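Local coordinates for lytic switch protein BZLF1 (Human herpesvirus 4, PDB 2C9L), which switches Epstein-Barr virus from latency to the lytic cycle by binding DNA as a homodimeric bZIP transcription factor, including the methylated viral genome, at residues 2-5 with 6-9. The protein carries 2 engineered substitutions. Residues are numbered along the deposited sequence; the frame is centred on the assembly and turned at random.
With nucleotides of chain A; nucleotides of chain B.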
loop_
_atom_site.group_PDB
_atom_site.type_symbol
_atom_site.label_atom_id
_atom_site.label_comp_id
_atom_site.label_asym_id
_atom_site.label_seq_id
_atom_site.Cartn_x
_atom_site.Cartn_y
_atom_site.Cartn_z
ATOM N N LEU C 2 0.028 -28.908 28.502
ATOM C CA LEU C 2 0.407 -28.935 27.096
ATOM C C LEU C 2 -0.754 -29.061 26.116
ATOM O O LEU C 2 -0.718 -28.475 25.035
ATOM C CB LEU C 2 1.407 -30.069 26.843
ATOM C CG LEU C 2 1.957 -30.145 25.413
ATOM C CD1 LEU C 2 2.650 -28.832 25.057
ATOM C CD2 LEU C 2 2.922 -31.306 25.294
ATOM N N GLU C 3 -1.782 -29.814 26.492
ATOM C CA GLU C 3 -2.935 -30.016 25.618
ATOM C C GLU C 3 -3.703 -28.726 25.320
ATOM O O GLU C 3 -3.998 -28.413 24.160
ATOM C CB GLU C 3 -3.895 -31.027 26.243
ATOM C CG GLU C 3 -5.024 -31.446 25.317
ATOM C CD GLU C 3 -6.155 -32.139 26.050
ATOM O OE1 GLU C 3 -6.948 -31.439 26.717
ATOM O OE2 GLU C 3 -6.245 -33.384 25.967
ATOM N N ILE C 4 -4.039 -27.987 26.373
ATOM C CA ILE C 4 -4.781 -26.744 26.212
ATOM C C ILE C 4 -3.889 -25.669 25.576
ATOM O O ILE C 4 -4.353 -24.869 24.767
ATOM C CB ILE C 4 -5.330 -26.239 27.576
ATOM C CG1 ILE C 4 -6.309 -25.084 27.356
ATOM C CG2 ILE C 4 -4.190 -25.785 28.467
ATOM C CD1 ILE C 4 -7.565 -25.476 26.602
ATOM N N LYS C 5 -2.609 -25.669 25.935
ATOM C CA LYS C 5 -1.668 -24.700 25.391
ATOM C C LYS C 5 -1.578 -24.923 23.885
ATOM O O LYS C 5 -1.561 -23.985 23.109
ATOM C CB LYS C 5 -0.285 -24.879 26.027
ATOM C CG LYS C 5 0.709 -23.789 25.629
ATOM C CD LYS C 5 2.048 -23.923 26.350
ATOM C CE LYS C 5 2.879 -25.064 25.787
ATOM N NZ LYS C 5 4.221 -25.132 26.431
ATOM N N ARG C 6 -1.536 -26.187 23.491
ATOM C CA ARG C 6 -1.466 -26.569 22.096
ATOM C C ARG C 6 -2.726 -26.106 21.358
ATOM O O ARG C 6 -2.654 -25.638 20.214
ATOM C CB ARG C 6 -1.328 -28.086 22.007
ATOM C CG ARG C 6 -1.267 -28.654 20.611
ATOM C CD ARG C 6 -0.921 -30.135 20.695
ATOM N NE ARG C 6 0.419 -30.340 21.237
ATOM C CZ ARG C 6 0.768 -31.359 22.016
ATOM N NH1 ARG C 6 -0.127 -32.277 22.363
ATOM N NH2 ARG C 6 2.022 -31.473 22.432
ATOM N N TYR C 7 -3.883 -26.247 22.011
ATOM C CA TYR C 7 -5.142 -25.823 21.409
ATOM C C TYR C 7 -5.176 -24.309 21.217
ATOM O O TYR C 7 -5.599 -23.814 20.176
ATOM C CB TYR C 7 -6.336 -26.209 22.288
ATOM C CG TYR C 7 -7.589 -25.475 21.886
ATOM C CD1 TYR C 7 -8.268 -25.823 20.725
ATOM C CD2 TYR C 7 -8.054 -24.381 22.623
ATOM C CE1 TYR C 7 -9.383 -25.100 20.286
ATOM C CE2 TYR C 7 -9.176 -23.649 22.196
ATOM C CZ TYR C 7 -9.830 -24.018 21.024
ATOM O OH TYR C 7 -10.928 -23.322 20.579
ATOM N N LYS C 8 -4.771 -23.584 22.249
ATOM C CA LYS C 8 -4.757 -22.137 22.196
ATOM C C LYS C 8 -3.770 -21.633 21.141
ATOM O O LYS C 8 -4.032 -20.625 20.491
ATOM C CB LYS C 8 -4.408 -21.565 23.576
ATOM C CG LYS C 8 -5.577 -21.639 24.570
ATOM C CD LYS C 8 -5.112 -21.626 26.019
ATOM C CE LYS C 8 -4.400 -20.339 26.387
ATOM N NZ LYS C 8 -5.310 -19.164 26.328
ATOM N N ASN C 9 -2.645 -22.315 20.957
ATOM C CA ASN C 9 -1.695 -21.853 19.950
ATOM C C ASN C 9 -2.255 -22.120 18.559
ATOM O O ASN C 9 -2.000 -21.364 17.621
ATOM C CB ASN C 9 -0.337 -22.540 20.109
ATOM C CG ASN C 9 0.723 -21.940 19.198
ATOM O OD1 ASN C 9 1.218 -22.596 18.284
ATOM N ND2 ASN C 9 1.065 -20.686 19.439
ATOM P P DC A 12 4.093 -29.926 19.550
ATOM O OP1 DC A 12 4.559 -31.271 19.994
ATOM O OP2 DC A 12 3.087 -29.210 20.334
ATOM O "O5'" DC A 12 5.361 -28.987 19.329
ATOM C "C5'" DC A 12 6.275 -29.371 18.310
ATOM C "C4'" DC A 12 7.449 -28.426 18.176
ATOM O "O4'" DC A 12 7.106 -27.227 17.426
ATOM C "C3'" DC A 12 8.020 -27.902 19.493
ATOM O "O3'" DC A 12 9.440 -27.855 19.383
ATOM C "C2'" DC A 12 7.357 -26.535 19.677
ATOM C "C1'" DC A 12 7.284 -26.060 18.240
ATOM N N1 DC A 12 6.273 -25.053 17.885
ATOM C C2 DC A 12 6.614 -24.052 16.961
ATOM O O2 DC A 12 7.747 -24.054 16.485
ATOM N N3 DC A 12 5.688 -23.108 16.619
ATOM C C4 DC A 12 4.472 -23.147 17.164
ATOM N N4 DC A 12 3.593 -22.191 16.795
ATOM C C5 DC A 12 4.100 -24.165 18.112
ATOM C C6 DC A 12 5.027 -25.081 18.442
ATOM P P DT A 11 -1.789 -29.649 16.549
ATOM O OP1 DT A 11 -2.054 -31.022 17.017
ATOM O OP2 DT A 11 -2.516 -28.514 17.128
ATOM O "O5'" DT A 11 -0.235 -29.350 16.715
ATOM C "C5'" DT A 11 0.634 -30.181 15.966
ATOM C "C4'" DT A 11 2.107 -29.889 16.157
ATOM O "O4'" DT A 11 2.540 -28.827 15.266
ATOM C "C3'" DT A 11 2.526 -29.395 17.536
ATOM O "O3'" DT A 11 3.612 -30.150 18.043
ATOM C "C2'" DT A 11 2.668 -27.878 17.415
ATOM C "C1'" DT A 11 3.151 -27.746 15.999
ATOM N N1 DT A 11 2.905 -26.453 15.320
ATOM C C2 DT A 11 3.874 -25.870 14.499
ATOM O O2 DT A 11 4.935 -26.379 14.244
ATOM N N3 DT A 11 3.529 -24.644 13.981
ATOM C C4 DT A 11 2.340 -23.971 14.174
ATOM O O4 DT A 11 2.161 -22.883 13.635
ATOM C C5 DT A 11 1.371 -24.652 15.032
ATOM C C7 DT A 11 0.046 -24.006 15.310
ATOM C C6 DT A 11 1.709 -25.834 15.543
ATOM P P DC B 5 -3.916 -15.560 25.858
ATOM O OP1 DC B 5 -5.317 -15.342 26.326
ATOM O OP2 DC B 5 -3.385 -16.938 25.715
ATOM O "O5'" DC B 5 -3.682 -14.829 24.470
ATOM C "C5'" DC B 5 -3.581 -13.423 24.504
ATOM C "C4'" DC B 5 -2.622 -12.862 23.474
ATOM O "O4'" DC B 5 -1.230 -13.152 23.788
ATOM C "C3'" DC B 5 -2.802 -13.415 22.059
ATOM O "O3'" DC B 5 -2.759 -12.350 21.127
ATOM C "C2'" DC B 5 -1.729 -14.496 21.910
ATOM C "C1'" DC B 5 -0.615 -13.867 22.693
ATOM N N1 DC B 5 0.475 -14.731 23.174
ATOM C C2 DC B 5 1.807 -14.375 22.904
ATOM O O2 DC B 5 2.050 -13.312 22.310
ATOM N N3 DC B 5 2.802 -15.200 23.302
ATOM C C4 DC B 5 2.516 -16.322 23.949
ATOM N N4 DC B 5 3.540 -17.094 24.319
ATOM C C5 DC B 5 1.173 -16.700 24.248
ATOM C C6 DC B 5 0.196 -15.877 23.849
#
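Leu2 CG sits over one face of the Arg6 guanidinium, 3.3 Å from NH2, while the edge of that flat group faces a DNA phosphate. This is the start of the long bZIP helix 2-48, where the basic region enters the major groove. OP2 of DC12 of chain A accepts two hydrogen bonds from Arg6, from NE at 3.0 Å and more bent from NH2 at 3.3 Å; the two N-H groups converging on one oxygen should limit the turning of the guanidinium. The Arg6 chain runs out extended and turns about the CG-CD bond (chi3 -65°), passing the phosphate of DT11 of chain A on its way. Around the helix, the Lys8 stem folds back along the first turn, its CD 3.9 Å from Ile4 CG1, and two bends further out carry NZ to OP2 of DC5 of chain B. Arg6 and Lys8 thus clamp the helix to the backbones of both strands. Ile4 CD1 also meets Tyr7 CD2, obliquely to the ring. Backbone i to i+4 bonds hold the frame, Lys8 N to Ile4 O being the straightest (166°). Asn9, anchored by its N to Lys5 O, reads bases near the methylation-recognition positions Ala13 (engineered here) and Arg17: ND2 bonds a thymine O4, and OD1 accepts a hydrogen bond from DC12 of chain A N4 at 2.8 Å.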